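Local coordinates for protein alanine racemase (Corynebacterium glutamicum, PDB 2DY3) that carries pyridoxal-5'-phosphate and belongs to the alanine racemase family, whose subunits combine a TIM-barrel N-terminal domain with a separate C-terminal domain, at residues 58-63 with 78-83; 98-103 with 117-122. One frame throughout, in Å; residues are numbered along the deposited sequence.

Contact 1 of 2, residues 58-63 with 78-83; sequences GVATLA and LCWIWT. With PLP (pyridoxal-5'-phosphate), chain F.
Val-59 N donates to Leu-78 O over 2.8 Å, almost in line with the carbonyl (C=O...N angle 175°), and sets two parallel strands of the TIM barrel side by side. Their return is a right-handed beta-alpha-beta crossover through helix 62-70. Past Val-59 the pairing loosens: the bond from Trp-80 N to Val-59 O is weak, and the same carbonyl also meets the CA-H of Cys-79 and an indole ring.

That ring belongs to Trp-80. From CB, the first torsion (chi1 50°) places CG between the backbone N and the carbonyl carbon, folding the indole back across the neighbouring strand. Val-59 O then sits over the middle of one face, 3.2 Å from Trp-80 CD2, while Ala-60 CA adds a CH-pi contact over the five-membered ring. On the opposite face lies pyridoxal-5'-phosphate, its methyl PLP C2A 3.5 Å from Trp-80 CE2. Trp-80 NE1 comes within 3.5 Å of PLP O3. At the far end, Trp-80 CH2 reaches 3.5 Å from Gly-58 C, a close approach that a residue without a side chain accommodates.

Small Ala-60 leaves its CB for Ile-81 CD1, 3.8 Å off. Leu-62, opening the helix, lays CD1 against Trp-82 CB at 3.6 Å and also meets Cys-79 SG. Ile-81 N still donates to Ala-60 O, on a bent path. One water accepts from Leu-62 N and donates to Ile-81 O over 2.6 Å, carrying the polar link on where the strands part. Thr-61 suits the N-cap, its hydroxyl capping the helix start.

Trp-80 is thus a flat spacer between backbone and PLP, and across these segments its ring is positioned mainly by van der Waals contact on both faces, with polar bonding left to the main chain.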
ATOM      1  N   GLY B  58       2.598 -10.003 -19.252  1.00 14.32           N
ATOM      2  CA  GLY B  58       3.512  -8.883 -19.192  1.00 13.87           C
ATOM      3  C   GLY B  58       3.614  -8.360 -17.772  1.00 15.67           C
ATOM      4  O   GLY B  58       2.597  -8.218 -17.078  1.00 13.91           O
ATOM      5  N   VAL B  59       4.842  -8.113 -17.322  1.00 13.76           N
ATOM      6  CA  VAL B  59       5.051  -7.561 -15.987  1.00 12.90           C
ATOM      7  C   VAL B  59       6.112  -6.485 -16.077  1.00 14.52           C
ATOM      8  O   VAL B  59       6.788  -6.344 -17.102  1.00 13.24           O
ATOM      9  CB  VAL B  59       5.524  -8.616 -14.942  1.00 13.99           C
ATOM     10  CG1 VAL B  59       4.407  -9.602 -14.649  1.00 11.94           C
ATOM     11  CG2 VAL B  59       6.783  -9.330 -15.436  1.00 10.41           C
ATOM     12  N   ALA B  60       6.249  -5.721 -15.000  1.00 15.07           N
ATOM     13  CA  ALA B  60       7.236  -4.655 -14.965  1.00 15.97           C
ATOM     14  C   ALA B  60       8.627  -5.133 -14.594  1.00 15.49           C
ATOM     15  O   ALA B  60       9.579  -4.918 -15.341  1.00 17.44           O
ATOM     16  CB  ALA B  60       6.802  -3.571 -13.989  1.00 14.94           C
ATOM     17  N   THR B  61       8.742  -5.796 -13.446  1.00 14.34           N
ATOM     18  CA  THR B  61      10.048  -6.211 -12.956  1.00 13.44           C
ATOM     19  C   THR B  61      10.486  -7.662 -13.137  1.00 13.65           C
ATOM     20  O   THR B  61       9.692  -8.547 -13.429  1.00 11.28           O
ATOM     21  CB  THR B  61      10.189  -5.867 -11.454  1.00 13.96           C
ATOM     22  OG1 THR B  61       9.348  -6.732 -10.679  1.00 13.95           O
ATOM     23  CG2 THR B  61       9.781  -4.419 -11.199  1.00 11.51           C
ATOM     24  N   LEU B  62      11.785  -7.863 -12.946  1.00 13.25           N
ATOM     25  CA  LEU B  62      12.430  -9.161 -13.036  1.00 13.40           C
ATOM     26  C   LEU B  62      11.795 -10.074 -12.003  1.00 13.94           C
ATOM     27  O   LEU B  62      11.466 -11.225 -12.288  1.00 15.28           O
ATOM     28  CB  LEU B  62      13.917  -9.004 -12.722  1.00 14.99           C
ATOM     29  CG  LEU B  62      15.004  -9.051 -13.798  1.00 18.80           C
ATOM     30  CD1 LEU B  62      14.460  -8.702 -15.176  1.00 16.16           C
ATOM     31  CD2 LEU B  62      16.127  -8.111 -13.372  1.00 16.10           C
ATOM     32  N   ALA B  63      11.628  -9.542 -10.796  1.00 13.91           N
ATOM     33  CA  ALA B  63      11.046 -10.293  -9.699  1.00 14.46           C
ATOM     34  C   ALA B  63       9.616 -10.738  -9.991  1.00 14.53           C
ATOM     35  O   ALA B  63       9.233 -11.847  -9.630  1.00 14.10           O
ATOM     36  CB  ALA B  63      11.106  -9.467  -8.404  1.00 14.61           C
ATOM     37  N   LEU B  78       6.954 -11.343 -20.587  1.00 13.77           N
ATOM     38  CA  LEU B  78       7.749 -10.156 -20.913  1.00 13.45           C
ATOM     39  C   LEU B  78       7.914  -9.243 -19.698  1.00 14.38           C
ATOM     40  O   LEU B  78       6.962  -8.977 -18.968  1.00 16.51           O
ATOM     41  CB  LEU B  78       7.095  -9.373 -22.052  1.00 12.10           C
ATOM     42  CG  LEU B  78       7.769  -8.064 -22.489  1.00 15.39           C
ATOM     43  CD1 LEU B  78       9.194  -8.306 -22.986  1.00 16.11           C
ATOM     44  CD2 LEU B  78       6.934  -7.434 -23.587  1.00 12.82           C
ATOM     45  N   CYS B  79       9.135  -8.762 -19.498  1.00 15.87           N
ATOM     46  CA  CYS B  79       9.481  -7.883 -18.385  1.00 17.42           C
ATOM     47  C   CYS B  79      10.096  -6.601 -18.975  1.00 15.46           C
ATOM     48  O   CYS B  79      10.981  -6.666 -19.824  1.00 15.27           O
ATOM     49  CB  CYS B  79      10.462  -8.653 -17.477  1.00 18.71           C
ATOM     50  SG  CYS B  79      11.662  -7.730 -16.546  1.00 28.15           S
ATOM     51  N   TRP B  80       9.631  -5.431 -18.546  1.00 15.71           N
ATOM     52  CA  TRP B  80      10.177  -4.203 -19.121  1.00 16.65           C
ATOM     53  C   TRP B  80      10.846  -3.177 -18.205  1.00 16.88           C
ATOM     54  O   TRP B  80      11.249  -2.112 -18.671  1.00 18.20           O
ATOM     55  CB  TRP B  80       9.109  -3.512 -19.986  1.00 15.69           C
ATOM     56  CG  TRP B  80       7.787  -3.344 -19.314  1.00 16.81           C
ATOM     57  CD1 TRP B  80       7.458  -2.418 -18.370  1.00 17.78           C
ATOM     58  CD2 TRP B  80       6.626  -4.162 -19.500  1.00 19.48           C
ATOM     59  NE1 TRP B  80       6.162  -2.611 -17.951  1.00 20.00           N
ATOM     60  CE2 TRP B  80       5.631  -3.677 -18.629  1.00 19.16           C
ATOM     61  CE3 TRP B  80       6.333  -5.260 -20.316  1.00 19.39           C
ATOM     62  CZ2 TRP B  80       4.366  -4.252 -18.548  1.00 20.13           C
ATOM     63  CZ3 TRP B  80       5.075  -5.831 -20.234  1.00 21.04           C
ATOM     64  CH2 TRP B  80       4.107  -5.328 -19.357  1.00 20.47           C
ATOM     65  N   ILE B  81      10.974  -3.481 -16.918  1.00 15.24           N
ATOM     66  CA  ILE B  81      11.638  -2.553 -16.003  1.00 14.47           C
ATOM     67  C   ILE B  81      12.722  -3.278 -15.215  1.00 14.93           C
ATOM     68  O   ILE B  81      12.448  -3.953 -14.224  1.00 15.21           O
ATOM     69  CB  ILE B  81      10.647  -1.890 -15.007  1.00 13.00           C
ATOM     70  CG1 ILE B  81       9.629  -1.039 -15.767  1.00 15.29           C
ATOM     71  CG2 ILE B  81      11.402  -0.989 -14.054  1.00 10.87           C
ATOM     72  CD1 ILE B  81       8.639  -0.309 -14.868  1.00 16.70           C
ATOM     73  N   TRP B  82      13.956  -3.137 -15.685  1.00 14.60           N
ATOM     74  CA  TRP B  82      15.118  -3.757 -15.059  1.00 14.43           C
ATOM     75  C   TRP B  82      16.335  -2.953 -15.485  1.00 14.09           C
ATOM     76  O   TRP B  82      16.239  -2.115 -16.376  1.00 11.37           O
ATOM     77  CB  TRP B  82      15.291  -5.201 -15.546  1.00 13.89           C
ATOM     78  CG  TRP B  82      15.446  -5.329 -17.046  1.00 13.17           C
ATOM     79  CD1 TRP B  82      14.450  -5.275 -17.979  1.00 16.28           C
ATOM     80  CD2 TRP B  82      16.665  -5.548 -17.778  1.00 13.39           C
ATOM     81  NE1 TRP B  82      14.969  -5.451 -19.241  1.00 13.19           N
ATOM     82  CE2 TRP B  82      16.325  -5.619 -19.146  1.00 15.21           C
ATOM     83  CE3 TRP B  82      18.008  -5.691 -17.410  1.00 11.81           C
ATOM     84  CZ2 TRP B  82      17.281  -5.829 -20.150  1.00 13.03           C
ATOM     85  CZ3 TRP B  82      18.955  -5.896 -18.403  1.00 13.20           C
ATOM     86  CH2 TRP B  82      18.586  -5.963 -19.759  1.00 12.93           C
ATOM     87  N   THR B  83      17.470  -3.197 -14.837  1.00 14.84           N
ATOM     88  CA  THR B  83      18.708  -2.513 -15.183  1.00 14.81           C
ATOM     89  C   THR B  83      19.793  -3.568 -15.270  1.00 15.20           C
ATOM     90  O   THR B  83      19.702  -4.616 -14.640  1.00 16.77           O
ATOM     91  CB  THR B  83      19.125  -1.463 -14.127  1.00 14.97           C
ATOM     92  OG1 THR B  83      19.376  -2.119 -12.876  1.00 13.74           O
ATOM     93  CG2 THR B  83      18.028  -0.406 -13.958  1.00 13.66           C
TER
HETATM   94  N1  PLP F 401       1.841  -2.213 -21.217  1.00 28.09           N
HETATM   95  C2  PLP F 401       2.786  -1.614 -20.379  1.00 28.04           C
HETATM   96  C2A PLP F 401       4.194  -1.374 -20.897  1.00 28.10           C
HETATM   97  C3  PLP F 401       2.399  -1.241 -19.070  1.00 28.17           C
HETATM   98  O3  PLP F 401       3.313  -0.642 -18.228  1.00 30.92           O
HETATM   99  C4  PLP F 401       1.061  -1.488 -18.629  1.00 26.28           C
HETATM  100  C4A PLP F 401       0.569  -1.068 -17.220  1.00 27.00           C
HETATM  101  C5  PLP F 401       0.126  -2.094 -19.539  1.00 26.57           C
HETATM  102  C6  PLP F 401       0.536  -2.449 -20.813  1.00 27.20           C
HETATM  103  C5A PLP F 401      -1.302  -2.363 -19.172  1.00 25.76           C
HETATM  104  O4P PLP F 401      -2.109  -1.215 -19.396  1.00 24.04           O
HETATM  105  P   PLP F 401      -3.704  -1.100 -19.121  1.00 22.25           P
HETATM  106  O1P PLP F 401      -3.970  -1.481 -17.738  1.00 19.09           O
HETATM  107  O2P PLP F 401      -3.948   0.319 -19.384  1.00 22.17           O
HETATM  108  O3P PLP F 401      -4.289  -2.038 -20.103  1.00 20.59           O
HETATM  109  O   HOH W   1      13.701  -5.329 -12.448  1.00 12.31           O

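Contact 2 of 2, residues 98-103 with 117-122; sequences LAVISP and IRVSIK
Leu-98 and Val-100 lie on strand 97-100, which runs parallel to its neighbour 117-122 in the TIM barrel, with a beta-alpha-beta crossover through helix 103-110 between them. The strand axes approach to 4.2 Å and diverge by 39°, the strong twist expected of a barrel wall. Four main-chain bonds stitch them: Leu-98 N to Arg-118 O, Ser-120 N to Leu-98 O, Val-100 N to Ser-120 O at 2.8 Å, and Lys-122 N to Val-100 O at 2.9 Å.

The tight side is the face of Leu-98, Val-100, Val-119 and Ile-121, which is buried under helices 103-110 and 134-146. The beta-branched Val-100, Val-119 and Ile-121 are at ease in strands, and Leu-98 adds apolar bulk beneath the helices. With CG1 of Val-100 anti to the backbone N (chi1 -174°), CG2 is left to lean across to Val-119 CB, 3.9 Å away, and Leu-109 and Leu-144 close over the group. The other face carries the small Ala-99 and Ser-120 beside Phe-156; Ala-99 CB packs 3.6 Å from Ser-120 O.

The ends are looser. Arg-118, partly exposed, puts its guanidinium into salt bridges with Asp-97, at the start of strand 97-100, and with Glu-76, while Ser-102, at an N-cap, turns from the partner strand and caps the following helix weakly through His-105 N. Lys-122 is also partly exposed, yet its aliphatic length does useful packing: CD lies 3.7 Å from Ile-101 CG2. Beyond that the chain bends at its last torsion (chi4 61°), and the nearest atoms of the Lys-122 side chain and PLP are about 5 Å apart.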
ATOM      1  N   LEU B  98      13.183 -10.204 -22.088  1.00 14.01           N
ATOM      2  CA  LEU B  98      13.583  -8.918 -21.540  1.00 13.04           C
ATOM      3  C   LEU B  98      13.445  -7.835 -22.589  1.00 13.23           C
ATOM      4  O   LEU B  98      13.819  -8.029 -23.748  1.00 14.39           O
ATOM      5  CB  LEU B  98      15.041  -8.962 -21.072  1.00 11.13           C
ATOM      6  CG  LEU B  98      15.396  -9.880 -19.907  1.00 13.33           C
ATOM      7  CD1 LEU B  98      16.900  -9.853 -19.682  1.00 11.56           C
ATOM      8  CD2 LEU B  98      14.645  -9.434 -18.655  1.00  9.82           C
ATOM      9  N   ALA B  99      12.902  -6.694 -22.186  1.00 11.72           N
ATOM     10  CA  ALA B  99      12.755  -5.574 -23.106  1.00 13.25           C
ATOM     11  C   ALA B  99      14.074  -4.809 -23.194  1.00 13.72           C
ATOM     12  O   ALA B  99      14.770  -4.639 -22.191  1.00 15.12           O
ATOM     13  CB  ALA B  99      11.655  -4.633 -22.616  1.00 11.37           C
ATOM     14  N   VAL B 100      14.422  -4.365 -24.395  1.00 12.34           N
ATOM     15  CA  VAL B 100      15.620  -3.562 -24.580  1.00 15.54           C
ATOM     16  C   VAL B 100      15.090  -2.135 -24.440  1.00 15.76           C
ATOM     17  O   VAL B 100      14.394  -1.648 -25.330  1.00 14.51           O
ATOM     18  CB  VAL B 100      16.219  -3.745 -25.997  1.00 17.04           C
ATOM     19  CG1 VAL B 100      17.547  -3.001 -26.099  1.00 17.16           C
ATOM     20  CG2 VAL B 100      16.410  -5.228 -26.293  1.00 19.17           C
ATOM     21  N   ILE B 101      15.404  -1.467 -23.330  1.00 15.36           N
ATOM     22  CA  ILE B 101      14.892  -0.118 -23.112  1.00 16.12           C
ATOM     23  C   ILE B 101      15.896   1.021 -23.300  1.00 17.01           C
ATOM     24  O   ILE B 101      15.522   2.191 -23.278  1.00 17.28           O
ATOM     25  CB  ILE B 101      14.239   0.007 -21.705  1.00 18.75           C
ATOM     26  CG1 ILE B 101      15.312   0.042 -20.621  1.00 18.12           C
ATOM     27  CG2 ILE B 101      13.300  -1.170 -21.455  1.00 17.57           C
ATOM     28  CD1 ILE B 101      14.755   0.305 -19.236  1.00 21.94           C
ATOM     29  N   SER B 102      17.166   0.675 -23.480  1.00 15.26           N
ATOM     30  CA  SER B 102      18.214   1.664 -23.709  1.00 15.40           C
ATOM     31  C   SER B 102      19.410   0.943 -24.310  1.00 16.85           C
ATOM     32  O   SER B 102      19.521  -0.279 -24.212  1.00 17.56           O
ATOM     33  CB  SER B 102      18.649   2.334 -22.402  1.00 14.74           C
ATOM     34  OG  SER B 102      19.614   1.547 -21.727  1.00 12.68           O
ATOM     35  N   PRO B 103      20.317   1.694 -24.952  1.00 17.41           N
ATOM     36  CA  PRO B 103      21.512   1.112 -25.567  1.00 17.24           C
ATOM     37  C   PRO B 103      22.322   0.292 -24.566  1.00 16.50           C
ATOM     38  O   PRO B 103      22.882  -0.750 -24.913  1.00 15.51           O
ATOM     39  CB  PRO B 103      22.276   2.340 -26.072  1.00 16.38           C
ATOM     40  CG  PRO B 103      21.146   3.294 -26.437  1.00 18.51           C
ATOM     41  CD  PRO B 103      20.198   3.132 -25.264  1.00 18.13           C
ATOM     42  N   ILE B 117      18.817 -15.827 -26.080  1.00 26.80           N
ATOM     43  CA  ILE B 117      18.142 -14.776 -25.325  1.00 23.66           C
ATOM     44  C   ILE B 117      17.004 -14.085 -26.083  1.00 21.46           C
ATOM     45  O   ILE B 117      17.235 -13.431 -27.098  1.00 18.70           O
ATOM     46  CB  ILE B 117      19.170 -13.705 -24.883  1.00 23.36           C
ATOM     47  CG1 ILE B 117      20.291 -14.368 -24.082  1.00 20.93           C
ATOM     48  CG2 ILE B 117      18.487 -12.628 -24.054  1.00 22.35           C
ATOM     49  CD1 ILE B 117      21.505 -13.487 -23.882  1.00 20.77           C
ATOM     50  N   ARG B 118      15.779 -14.234 -25.580  1.00 19.20           N
ATOM     51  CA  ARG B 118      14.613 -13.606 -26.198  1.00 18.20           C
ATOM     52  C   ARG B 118      14.467 -12.173 -25.685  1.00 17.34           C
ATOM     53  O   ARG B 118      14.398 -11.938 -24.475  1.00 16.98           O
ATOM     54  CB  ARG B 118      13.333 -14.397 -25.879  1.00 17.29           C
ATOM     55  CG  ARG B 118      13.111 -15.642 -26.757  1.00 18.88           C
ATOM     56  CD  ARG B 118      12.008 -16.546 -26.209  1.00 15.58           C
ATOM     57  NE  ARG B 118      10.712 -15.871 -26.132  1.00 18.69           N
ATOM     58  CZ  ARG B 118       9.904 -15.668 -27.169  1.00 18.69           C
ATOM     59  NH1 ARG B 118      10.245 -16.095 -28.379  1.00 22.27           N
ATOM     60  NH2 ARG B 118       8.758 -15.026 -26.996  1.00 19.55           N
ATOM     61  N   VAL B 119      14.430 -11.220 -26.608  1.00 14.83           N
ATOM     62  CA  VAL B 119      14.281  -9.822 -26.242  1.00 16.83           C
ATOM     63  C   VAL B 119      13.202  -9.139 -27.078  1.00 16.89           C
ATOM     64  O   VAL B 119      12.858  -9.587 -28.176  1.00 17.59           O
ATOM     65  CB  VAL B 119      15.607  -9.028 -26.432  1.00 17.27           C
ATOM     66  CG1 VAL B 119      16.718  -9.636 -25.604  1.00 18.84           C
ATOM     67  CG2 VAL B 119      15.988  -9.000 -27.900  1.00 19.67           C
ATOM     68  N   SER B 120      12.662  -8.055 -26.538  1.00 15.16           N
ATOM     69  CA  SER B 120      11.658  -7.270 -27.238  1.00 15.66           C
ATOM     70  C   SER B 120      12.140  -5.836 -27.111  1.00 16.01           C
ATOM     71  O   SER B 120      12.425  -5.369 -26.009  1.00 18.25           O
ATOM     72  CB  SER B 120      10.286  -7.445 -26.586  1.00 16.04           C
ATOM     73  OG  SER B 120       9.321  -6.645 -27.247  1.00 28.51           O
ATOM     74  N   ILE B 121      12.258  -5.137 -28.231  1.00 15.36           N
ATOM     75  CA  ILE B 121      12.745  -3.768 -28.183  1.00 16.55           C
ATOM     76  C   ILE B 121      11.664  -2.777 -27.783  1.00 16.49           C
ATOM     77  O   ILE B 121      10.656  -2.640 -28.473  1.00 14.52           O
ATOM     78  CB  ILE B 121      13.325  -3.315 -29.543  1.00 17.87           C
ATOM     79  CG1 ILE B 121      14.304  -4.361 -30.084  1.00 15.42           C
ATOM     80  CG2 ILE B 121      14.064  -2.002 -29.366  1.00 20.51           C
ATOM     81  CD1 ILE B 121      14.798  -4.053 -31.490  1.00 17.23           C
ATOM     82  N   LYS B 122      11.873  -2.101 -26.656  1.00 15.26           N
ATOM     83  CA  LYS B 122      10.924  -1.098 -26.203  1.00 15.40           C
ATOM     84  C   LYS B 122      11.284   0.173 -26.963  1.00 14.65           C
ATOM     85  O   LYS B 122      12.415   0.660 -26.879  1.00 14.24           O
ATOM     86  CB  LYS B 122      11.045  -0.856 -24.698  1.00 15.70           C
ATOM     87  CG  LYS B 122      10.151   0.275 -24.207  1.00 19.96           C
ATOM     88  CD  LYS B 122      10.142   0.368 -22.685  1.00 21.84           C
ATOM     89  CE  LYS B 122       9.440   1.634 -22.221  1.00 24.85           C
ATOM     90  NZ  LYS B 122       8.031   1.670 -22.650  1.00 20.30           N
TER

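Overall arrangement
Contacts 1 and 2 each pair the strands of one beta-alpha-beta unit of the same barrel wall, in series along the chain, their centres about 10 Å apart. They meet because strands 76-81 and 97-100 are themselves neighbours: Cys-79 O and Ala-99 N, 3.0 Å apart, probably hydrogen-bond, and Leu-62 CD1 packs on Leu-98 CD2. Both are largely buried, but contact 1 lies nearer the chain's centre, at about 13 Å against about 21 Å. Its pairing is short and irregular: an aromatic ring lies against PLP and a water bridges the strands where they part. Contact 2 has the more regular backbone pairing, aliphatic packing beneath helices, and charged residues at its more open margins.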